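Local structure of PP1b (Porcine reproductive and respiratory syndrome virus, 6JDR) at residues 66-71 / 231-236; 78-83 / 117-122; 146-151 / 268-273; 275-280 / 297-302. The protein probably couples ATP hydrolysis to 5'-to-3' unwinding of RNA and DNA duplexes, this chain being the zinc-binding helicase part of the viral replicase polyprotein. The protein carries 1 engineered substitution. One frame throughout, in Å; residues are numbered along the deposited sequence.

How the contacts relate
Contact 3 lies deepest, its centre about 9 Å from the centre of the chain, and contact 2 lies farthest out, its centre about 47 Å from that point. Contacts 2 and 3 are both strand ladders, antiparallel in a small four-stranded sheet and parallel in the central sheet of the helicase core. Contact 4 continues strand 270-276 of contact 3 into a partly exposed turn, and the two touch where Pro150 CG packs on Thr275 CG2. Contact 1 differs, joining a short helix and a helix start by apolar packing alone. Contact 2 carries a histidine-carboxylate hydrogen bond on the face with Ile80 and Ala121, whereas contact 4 combines a backbone bond, two hydroxyl-backbone bonds and a tryptophan face.

Contact 1. Residues 66-71 / 231-236; sequences EVLEQV and NHLDVL
With CG1 of Val67 trans to its backbone N (chi1 168°), this branch turns onto the first turn of helix 232-239, while Leu233, its own CG likewise trans to N (chi1 -174°), spreads two methyls toward Leu68 and Val71. Val67 CG1 rests on the helix backbone, 3.7 Å from Leu233 N, with Leu233 CB close beside it. The other branch, Val67 CG2, meets Leu236 CD1 tip to tip at 4.0 Å. His232 adds only its CB to this patch, and its ring leads away to touch Ser260, a zinc ligand. The fork of Leu233 engages two further residues: CD1 reaches Leu68 CD2 at 4.1 Å, and CD2 meets Val71 CG2 at 4.0 Å, those last two side chains lying nearly perpendicular. Asn231 fixes the start of the helix as its N-cap, OD1 accepting from Asp234 N at 2.9 Å. Leu68 also packs on His32, and the carbonyl of Val71 accepts from His34 NE2, both histidines being ligands of one zinc ion. The result is a small apolar interface between the zinc-binding region and the P-loop NTPase-type core of an arterivirus helicase.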
# COMPACT_ATOMS: atom_id res chain seq x y z
N GLU A 66 -13.82 -6.31 19.95
CA GLU A 66 -14.39 -4.99 19.72
C GLU A 66 -14.95 -4.90 18.31
O GLU A 66 -16.06 -4.41 18.10
CB GLU A 66 -13.34 -3.91 19.94
CG GLU A 66 -12.83 -3.81 21.38
CD GLU A 66 -13.93 -3.50 22.37
OE1 GLU A 66 -14.75 -2.58 22.13
OE2 GLU A 66 -13.98 -4.17 23.42
N VAL A 67 -14.19 -5.40 17.33
CA VAL A 67 -14.66 -5.47 15.95
C VAL A 67 -15.99 -6.22 15.87
O VAL A 67 -16.94 -5.76 15.23
CB VAL A 67 -13.61 -6.12 15.03
CG1 VAL A 67 -14.20 -6.45 13.66
CG2 VAL A 67 -12.41 -5.21 14.88
N LEU A 68 -16.07 -7.36 16.55
CA LEU A 68 -17.24 -8.23 16.48
C LEU A 68 -18.51 -7.63 17.09
O LEU A 68 -19.59 -8.17 16.88
CB LEU A 68 -16.95 -9.60 17.10
CG LEU A 68 -16.02 -10.53 16.31
CD1 LEU A 68 -15.69 -11.77 17.14
CD2 LEU A 68 -16.62 -10.93 14.97
N GLU A 69 -18.40 -6.55 17.85
CA GLU A 69 -19.58 -5.86 18.39
C GLU A 69 -20.52 -5.32 17.30
O GLU A 69 -21.71 -5.12 17.56
CB GLU A 69 -19.17 -4.73 19.34
CG GLU A 69 -18.63 -5.24 20.67
CD GLU A 69 -17.92 -4.18 21.49
OE1 GLU A 69 -17.82 -3.02 21.05
OE2 GLU A 69 -17.44 -4.52 22.60
N GLN A 70 -20.01 -5.11 16.10
CA GLN A 70 -20.83 -4.68 14.96
C GLN A 70 -21.21 -5.83 14.04
O GLN A 70 -21.81 -5.59 13.00
CB GLN A 70 -20.10 -3.62 14.13
CG GLN A 70 -19.37 -2.56 14.94
CD GLN A 70 -20.20 -2.01 16.08
OE1 GLN A 70 -21.41 -1.80 15.95
NE2 GLN A 70 -19.55 -1.77 17.22
N VAL A 71 -20.85 -7.06 14.40
CA VAL A 71 -21.11 -8.22 13.56
C VAL A 71 -22.20 -9.09 14.21
O VAL A 71 -21.92 -9.82 15.15
CB VAL A 71 -19.82 -9.04 13.35
CG1 VAL A 71 -20.05 -10.17 12.35
CG2 VAL A 71 -18.69 -8.14 12.86
N ASN A 231 -14.27 -2.34 5.72
CA ASN A 231 -14.88 -3.16 6.75
C ASN A 231 -13.81 -3.76 7.64
O ASN A 231 -12.89 -4.42 7.16
CB ASN A 231 -15.72 -4.27 6.11
CG ASN A 231 -16.36 -5.20 7.13
OD1 ASN A 231 -15.68 -6.00 7.78
ND2 ASN A 231 -17.68 -5.12 7.25
N HIS A 232 -13.93 -3.55 8.95
CA HIS A 232 -12.86 -3.90 9.89
C HIS A 232 -12.59 -5.40 9.93
O HIS A 232 -11.44 -5.82 9.91
CB HIS A 232 -13.18 -3.38 11.30
CG HIS A 232 -13.20 -1.89 11.41
ND1 HIS A 232 -13.32 -1.24 12.62
CD2 HIS A 232 -13.12 -0.93 10.47
CE1 HIS A 232 -13.33 0.06 12.41
NE2 HIS A 232 -13.21 0.28 11.11
N LEU A 233 -13.66 -6.19 9.96
CA LEU A 233 -13.52 -7.65 10.01
C LEU A 233 -12.90 -8.21 8.73
O LEU A 233 -12.08 -9.12 8.80
CB LEU A 233 -14.89 -8.31 10.27
CG LEU A 233 -14.86 -9.83 10.49
CD1 LEU A 233 -14.10 -10.19 11.76
CD2 LEU A 233 -16.27 -10.39 10.54
N ASP A 234 -13.28 -7.66 7.58
CA ASP A 234 -12.68 -8.09 6.31
C ASP A 234 -11.19 -7.78 6.27
O ASP A 234 -10.41 -8.54 5.70
CB ASP A 234 -13.37 -7.43 5.12
CG ASP A 234 -14.75 -7.97 4.86
OD1 ASP A 234 -15.02 -9.12 5.24
OD2 ASP A 234 -15.57 -7.25 4.26
N VAL A 235 -10.79 -6.66 6.87
CA VAL A 235 -9.38 -6.29 6.91
C VAL A 235 -8.61 -7.30 7.76
O VAL A 235 -7.50 -7.71 7.39
CB VAL A 235 -9.19 -4.86 7.45
CG1 VAL A 235 -7.72 -4.59 7.75
CG2 VAL A 235 -9.72 -3.85 6.44
N LEU A 236 -9.20 -7.71 8.88
CA LEU A 236 -8.59 -8.73 9.72
C LEU A 236 -8.50 -10.09 9.01
O LEU A 236 -7.54 -10.83 9.22
CB LEU A 236 -9.35 -8.87 11.03
CG LEU A 236 -9.28 -7.68 11.99
CD1 LEU A 236 -10.07 -8.00 13.25
CD2 LEU A 236 -7.84 -7.34 12.34

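Contact 2. Residues 78-83 / 117-122; sequences TVIMHV and DGDYAS
Strands 79-83 and 118-124 form the antiparallel ladder at one margin of a four-stranded sheet, with Val79, Met81 and Val83 in hydrogen-bonded pairs with Ser122, Tyr120 and Gly118. At one end Val79 O is gripped twice by a single residue: Ser122 N and Ser122 OG, each 2.7 Å away, approach it from opposite faces of the carbonyl plane. A chi1 of 70° sets the hydroxyl between the backbone N and carbonyl carbon, bringing OG to that oxygen. On the side of the sheet bearing Ile80 and Ala121, His82 ND1 donates to Asp119 OD2 at 3.0 Å with an angle of 161°. The oxygen lies in the imidazole plane but is approached from above its own carboxylate, the two planes being 82° apart. Since His82 NE2 also bonds to Glu84, the two acidic neighbours probably favour a protonated imidazole. The opposite face, with Met81, Val83 and Tyr120, is largely buried. Val83 CG2 abuts the edge of the Tyr120 ring, 3.5 Å from CE2, and Met81 CE packs against Tyr120 CD2 at 4.0 Å. Met81 continues onto Thr97 of strand 93-97, and Tyr120 OH bonds to Pro116 O. An edge strand paired antiparallel to its neighbour, with Met81, Val83 and Tyr120 packed on one face, fits a small β domain, consistent with domain 1B of arterivirus helicases.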
# COMPACT_ATOMS: atom_id res chain seq x y z
N THR A 78 -31.34 -25.66 12.88
CA THR A 78 -30.98 -26.95 13.45
C THR A 78 -31.37 -28.02 12.43
O THR A 78 -32.55 -28.20 12.13
CB THR A 78 -31.68 -27.21 14.79
OG1 THR A 78 -31.46 -26.10 15.67
CG2 THR A 78 -31.15 -28.49 15.45
N VAL A 79 -30.37 -28.72 11.91
CA VAL A 79 -30.55 -29.65 10.79
C VAL A 79 -30.08 -31.02 11.22
O VAL A 79 -29.13 -31.14 11.98
CB VAL A 79 -29.70 -29.21 9.58
CG1 VAL A 79 -30.08 -30.01 8.34
CG2 VAL A 79 -29.84 -27.72 9.34
N ILE A 80 -30.75 -32.06 10.72
CA ILE A 80 -30.34 -33.43 11.00
C ILE A 80 -29.14 -33.80 10.14
O ILE A 80 -29.10 -33.50 8.95
CB ILE A 80 -31.48 -34.45 10.73
CG1 ILE A 80 -32.62 -34.26 11.74
CG2 ILE A 80 -30.96 -35.88 10.80
CD1 ILE A 80 -32.28 -34.66 13.16
N MET A 81 -28.15 -34.43 10.78
CA MET A 81 -27.02 -35.03 10.09
C MET A 81 -27.21 -36.54 10.12
O MET A 81 -27.09 -37.16 11.18
CB MET A 81 -25.72 -34.64 10.79
CG MET A 81 -24.46 -35.20 10.15
SD MET A 81 -22.94 -34.57 10.87
CE MET A 81 -22.98 -35.32 12.49
N HIS A 82 -27.51 -37.13 8.96
CA HIS A 82 -27.68 -38.58 8.86
C HIS A 82 -26.34 -39.26 8.61
O HIS A 82 -25.60 -38.87 7.70
CB HIS A 82 -28.66 -38.95 7.74
CG HIS A 82 -29.09 -40.38 7.77
ND1 HIS A 82 -30.16 -40.82 8.52
CD2 HIS A 82 -28.58 -41.48 7.17
CE1 HIS A 82 -30.30 -42.13 8.37
NE2 HIS A 82 -29.35 -42.55 7.55
N VAL A 83 -26.03 -40.29 9.40
CA VAL A 83 -24.74 -40.98 9.33
C VAL A 83 -24.91 -42.47 9.01
O VAL A 83 -25.68 -43.17 9.69
CB VAL A 83 -23.97 -40.82 10.66
CG1 VAL A 83 -22.58 -41.46 10.56
CG2 VAL A 83 -23.85 -39.35 11.03
N ASP A 117 -23.20 -44.69 13.26
CA ASP A 117 -24.45 -44.55 12.51
C ASP A 117 -25.55 -43.97 13.39
O ASP A 117 -25.67 -44.32 14.57
CB ASP A 117 -24.90 -45.91 11.95
CG ASP A 117 -23.99 -46.42 10.85
OD1 ASP A 117 -22.99 -45.75 10.53
OD2 ASP A 117 -24.28 -47.50 10.30
N GLY A 118 -26.35 -43.09 12.81
CA GLY A 118 -27.45 -42.45 13.52
C GLY A 118 -27.91 -41.16 12.88
O GLY A 118 -27.49 -40.83 11.76
N ASP A 119 -28.79 -40.45 13.58
CA ASP A 119 -29.26 -39.14 13.15
C ASP A 119 -28.94 -38.13 14.25
O ASP A 119 -29.26 -38.36 15.42
CB ASP A 119 -30.76 -39.16 12.85
CG ASP A 119 -31.10 -40.02 11.65
OD1 ASP A 119 -30.73 -41.21 11.63
OD2 ASP A 119 -31.75 -39.50 10.71
N TYR A 120 -28.30 -37.03 13.87
CA TYR A 120 -27.85 -36.03 14.84
C TYR A 120 -28.38 -34.65 14.50
O TYR A 120 -28.18 -34.15 13.38
CB TYR A 120 -26.33 -35.98 14.89
CG TYR A 120 -25.66 -37.30 15.18
CD1 TYR A 120 -25.37 -37.68 16.49
CD2 TYR A 120 -25.32 -38.17 14.16
CE1 TYR A 120 -24.75 -38.88 16.77
CE2 TYR A 120 -24.70 -39.38 14.43
CZ TYR A 120 -24.42 -39.73 15.73
OH TYR A 120 -23.80 -40.94 15.99
N ALA A 121 -29.06 -34.03 15.46
CA ALA A 121 -29.38 -32.61 15.37
C ALA A 121 -28.05 -31.86 15.31
O ALA A 121 -27.17 -32.09 16.14
CB ALA A 121 -30.19 -32.16 16.57
N SER A 122 -27.89 -30.98 14.32
CA SER A 122 -26.62 -30.32 14.10
C SER A 122 -26.80 -28.85 13.74
O SER A 122 -27.60 -28.49 12.88
CB SER A 122 -25.83 -31.03 12.99
OG SER A 122 -26.44 -30.83 11.72

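Contact 3. Residues 146-151 / 268-273; sequences FIIGPP and MPQTQL
Phe146 has more surface buried here than any other residue of the two segments, and both its backbone N and its backbone O are bonded across the ladder. Its N donates to Pro269 O at 2.8 Å, and its carbonyl accepts from Thr271 N at 3.0 Å. The side chain starts beside Met268, whose SD lies 4.0 Å from Phe146 CB, but a chi1 of -168° carries the ring onward to meet Phe265 with planes about 45° apart. Ile148 projects from the same side of the sheet and sets CG1 at the edge of that ring, while its CG2 packs 3.5 Å from Gln272 OE1. These strands, 145-148 and 270-276, are adjacent and parallel in the central sheet of the P-loop NTPase-type helicase core, and the turn beginning at Gly149 matches the start of a Walker A motif, probably the nucleotide-binding loop. Ile148 O takes Leu273 N nearly along its C=O axis at 2.9 Å. The methyls of Leu273 meet Ile147: CD1 and CD2 straddle Ile147 CG2, CD1 at 3.7 Å, and Trp158 of helix 155-162 covers both residues. The first residue of the turn is held by Gln272, whose chain bends at chi2 (62°). Its NE2 reaches Gly149 O at 3.0 Å from above that carbonyl's plane and also donates, at 3.2 Å, to a lone pair of Leu273 O, and both acceptors lie close to the plane of the glutamine amide.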
# COMPACT_ATOMS: atom_id res chain seq x y z
N PHE A 146 1.18 1.62 5.89
CA PHE A 146 0.05 2.50 5.63
C PHE A 146 0.54 3.79 4.96
O PHE A 146 1.16 4.63 5.60
CB PHE A 146 -0.69 2.83 6.93
CG PHE A 146 -2.01 3.50 6.72
CD1 PHE A 146 -3.17 2.75 6.62
CD2 PHE A 146 -2.10 4.88 6.61
CE1 PHE A 146 -4.40 3.37 6.42
CE2 PHE A 146 -3.32 5.50 6.41
CZ PHE A 146 -4.47 4.74 6.31
N ILE A 147 0.22 3.94 3.67
CA ILE A 147 0.63 5.11 2.89
C ILE A 147 -0.40 6.23 3.06
O ILE A 147 -1.50 6.17 2.52
CB ILE A 147 0.81 4.78 1.39
CG1 ILE A 147 2.12 4.02 1.15
CG2 ILE A 147 0.85 6.04 0.54
CD1 ILE A 147 2.25 2.71 1.89
N ILE A 148 -0.02 7.26 3.82
CA ILE A 148 -0.88 8.43 4.02
C ILE A 148 -0.61 9.41 2.88
O ILE A 148 0.54 9.76 2.63
CB ILE A 148 -0.58 9.14 5.35
CG1 ILE A 148 -0.64 8.16 6.52
CG2 ILE A 148 -1.58 10.28 5.58
CD1 ILE A 148 -0.16 8.73 7.84
N GLY A 149 -1.67 9.86 2.22
CA GLY A 149 -1.52 10.77 1.09
C GLY A 149 -1.30 12.20 1.53
O GLY A 149 -1.42 12.52 2.72
N PRO A 150 -0.98 13.09 0.57
CA PRO A 150 -0.82 14.52 0.84
C PRO A 150 -2.16 15.25 0.80
O PRO A 150 -3.17 14.63 0.45
CB PRO A 150 0.08 14.98 -0.30
CG PRO A 150 -0.31 14.09 -1.44
CD PRO A 150 -0.77 12.78 -0.85
N PRO A 151 -2.18 16.55 1.15
CA PRO A 151 -3.41 17.35 1.08
C PRO A 151 -4.06 17.35 -0.30
O PRO A 151 -5.27 17.15 -0.41
CB PRO A 151 -2.93 18.76 1.45
CG PRO A 151 -1.75 18.52 2.34
CD PRO A 151 -1.08 17.29 1.80
N MET A 268 0.28 0.26 12.47
CA MET A 268 0.95 -0.14 11.25
C MET A 268 2.11 0.83 11.00
O MET A 268 2.04 1.99 11.41
CB MET A 268 -0.05 -0.09 10.09
CG MET A 268 0.23 -1.01 8.92
SD MET A 268 -1.19 -1.05 7.79
CE MET A 268 -1.96 -2.61 8.21
N PRO A 269 3.19 0.36 10.34
CA PRO A 269 4.23 1.31 9.94
C PRO A 269 3.70 2.31 8.92
O PRO A 269 3.16 1.91 7.89
CB PRO A 269 5.31 0.41 9.33
CG PRO A 269 5.08 -0.93 9.92
CD PRO A 269 3.60 -1.03 10.12
N GLN A 270 3.85 3.60 9.21
CA GLN A 270 3.26 4.66 8.39
C GLN A 270 4.26 5.38 7.50
O GLN A 270 5.43 5.55 7.86
CB GLN A 270 2.53 5.66 9.28
CG GLN A 270 1.24 5.10 9.87
CD GLN A 270 0.66 5.95 10.98
OE1 GLN A 270 0.94 7.15 11.07
NE2 GLN A 270 -0.15 5.33 11.82
N THR A 271 3.79 5.80 6.33
CA THR A 271 4.58 6.56 5.36
C THR A 271 3.77 7.76 4.88
O THR A 271 2.76 7.60 4.20
CB THR A 271 4.96 5.68 4.15
OG1 THR A 271 5.70 4.54 4.60
CG2 THR A 271 5.81 6.47 3.15
N GLN A 272 4.21 8.96 5.26
CA GLN A 272 3.56 10.20 4.83
C GLN A 272 4.11 10.62 3.47
O GLN A 272 5.31 10.80 3.31
CB GLN A 272 3.81 11.30 5.86
CG GLN A 272 3.17 12.65 5.53
CD GLN A 272 1.65 12.57 5.46
OE1 GLN A 272 0.98 12.49 6.49
NE2 GLN A 272 1.11 12.60 4.25
N LEU A 273 3.22 10.77 2.49
CA LEU A 273 3.61 11.27 1.17
C LEU A 273 3.76 12.80 1.17
O LEU A 273 3.05 13.51 1.89
CB LEU A 273 2.58 10.86 0.10
CG LEU A 273 2.87 9.61 -0.75
CD1 LEU A 273 3.54 8.50 0.04
CD2 LEU A 273 1.59 9.12 -1.40

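Contact 4. Residues 275-280 / 297-302; sequences TIWRFG and SMVNTT
Met298 CB sits over one face of the Trp277 six-membered ring, 3.4 Å from its centroid, a CH-pi contact. Met298 SD lies obliquely to the same ring, a Met-aromatic contact at 5.0 Å. With CG anti to the carbonyl carbon (chi1 -66°), Met298 lays CG on Thr275 CG2; the bends farther out set the sulfur beside the ring. Val299 CG1 approaches the indole obliquely, 3.8 Å from Trp277 CE3. Beneath this layer the backbone of Met298 is fixed by a nearly straight bond from its N to Ile276 O, at 2.7 Å and 177°, which continues the parallel bridge of Ile276 with Ser297. Ser297, its OG trans to the backbone N (chi1 -176°), donates this hydroxyl to Phe279 O at 2.7 Å, and Val299 N donates weakly to Ser297 OG. Farther along, Gly280 N, at the N-cap of helix 281-287, donates to Thr302 OG1 at 2.8 Å. In the next shell that hydroxyl also bonds to Arg365 O, Ser297 N to Gln281 OE1, and Thr302 O to Asn282 ND2. These bonds tie the ends of two parallel strands and the turns that follow them through hydroxyls that satisfy backbone groups, while the tryptophan face supplies the apolar cover.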
# COMPACT_ATOMS: atom_id res chain seq x y z
N THR A 275 4.30 16.09 -1.70
CA THR A 275 4.33 16.54 -3.09
C THR A 275 5.50 17.49 -3.32
O THR A 275 5.73 18.41 -2.53
CB THR A 275 3.03 17.26 -3.48
OG1 THR A 275 2.73 18.28 -2.52
CG2 THR A 275 1.88 16.27 -3.56
N ILE A 276 6.23 17.26 -4.41
CA ILE A 276 7.34 18.12 -4.82
C ILE A 276 7.02 18.73 -6.18
O ILE A 276 6.69 18.01 -7.13
CB ILE A 276 8.66 17.33 -4.89
CG1 ILE A 276 9.03 16.78 -3.50
CG2 ILE A 276 9.79 18.18 -5.44
CD1 ILE A 276 9.18 17.84 -2.42
N TRP A 277 7.11 20.06 -6.27
CA TRP A 277 6.81 20.78 -7.51
C TRP A 277 8.05 21.41 -8.16
O TRP A 277 7.95 21.97 -9.26
CB TRP A 277 5.78 21.88 -7.22
CG TRP A 277 4.44 21.36 -6.79
CD1 TRP A 277 4.00 21.20 -5.50
CD2 TRP A 277 3.37 20.92 -7.63
NE1 TRP A 277 2.72 20.69 -5.50
CE2 TRP A 277 2.31 20.52 -6.79
CE3 TRP A 277 3.20 20.84 -9.02
CZ2 TRP A 277 1.10 20.03 -7.30
CZ3 TRP A 277 1.99 20.36 -9.52
CH2 TRP A 277 0.96 19.96 -8.66
N ARG A 278 9.20 21.30 -7.51
CA ARG A 278 10.41 22.00 -7.95
C ARG A 278 11.27 21.19 -8.92
O ARG A 278 11.96 21.76 -9.75
CB ARG A 278 11.25 22.43 -6.74
CG ARG A 278 10.60 23.52 -5.91
CD ARG A 278 11.55 24.03 -4.83
NE ARG A 278 11.82 23.01 -3.82
CZ ARG A 278 12.76 23.10 -2.88
NH1 ARG A 278 13.55 24.17 -2.80
NH2 ARG A 278 12.92 22.11 -2.00
N PHE A 279 11.25 19.86 -8.80
CA PHE A 279 12.06 18.99 -9.65
C PHE A 279 11.44 17.61 -9.82
O PHE A 279 10.53 17.22 -9.10
CB PHE A 279 13.49 18.88 -9.11
CG PHE A 279 13.57 18.73 -7.61
CD1 PHE A 279 13.96 19.80 -6.81
CD2 PHE A 279 13.25 17.52 -7.00
CE1 PHE A 279 14.03 19.67 -5.43
CE2 PHE A 279 13.32 17.39 -5.62
CZ PHE A 279 13.71 18.46 -4.84
N GLY A 280 11.98 16.86 -10.78
CA GLY A 280 11.43 15.55 -11.14
C GLY A 280 11.63 14.46 -10.11
O GLY A 280 12.34 14.64 -9.12
N SER A 297 7.18 13.56 -6.89
CA SER A 297 7.23 14.69 -7.81
C SER A 297 5.90 14.85 -8.53
O SER A 297 5.36 13.89 -9.06
CB SER A 297 8.36 14.49 -8.83
OG SER A 297 8.48 15.62 -9.68
N MET A 298 5.38 16.08 -8.54
CA MET A 298 4.18 16.43 -9.31
C MET A 298 4.54 17.23 -10.56
O MET A 298 3.71 17.97 -11.09
CB MET A 298 3.21 17.23 -8.43
CG MET A 298 2.61 16.46 -7.27
SD MET A 298 1.10 15.56 -7.69
CE MET A 298 1.75 14.15 -8.60
N VAL A 299 5.78 17.08 -11.03
CA VAL A 299 6.25 17.71 -12.27
C VAL A 299 7.08 16.70 -13.05
O VAL A 299 7.24 15.56 -12.61
CB VAL A 299 7.05 19.01 -12.00
CG1 VAL A 299 6.15 20.05 -11.34
CG2 VAL A 299 8.28 18.74 -11.14
N ASN A 300 7.61 17.11 -14.20
CA ASN A 300 8.34 16.19 -15.08
C ASN A 300 9.77 15.92 -14.64
O ASN A 300 10.31 16.60 -13.76
CB ASN A 300 8.34 16.73 -16.52
CG ASN A 300 6.95 16.87 -17.10
OD1 ASN A 300 6.12 15.97 -16.98
ND2 ASN A 300 6.69 18.00 -17.74
N THR A 301 10.38 14.92 -15.28
CA THR A 301 11.75 14.51 -15.00
C THR A 301 12.75 15.65 -15.21
O THR A 301 12.70 16.35 -16.22
CB THR A 301 12.15 13.33 -15.91
OG1 THR A 301 11.19 12.28 -15.78
CG2 THR A 301 13.54 12.80 -15.54
N THR A 302 13.64 15.81 -14.25
CA THR A 302 14.76 16.75 -14.36
C THR A 302 15.90 16.01 -15.05
O THR A 302 16.25 14.90 -14.65
CB THR A 302 15.22 17.23 -12.98
OG1 THR A 302 14.11 17.80 -12.27
CG2 THR A 302 16.32 18.28 -13.10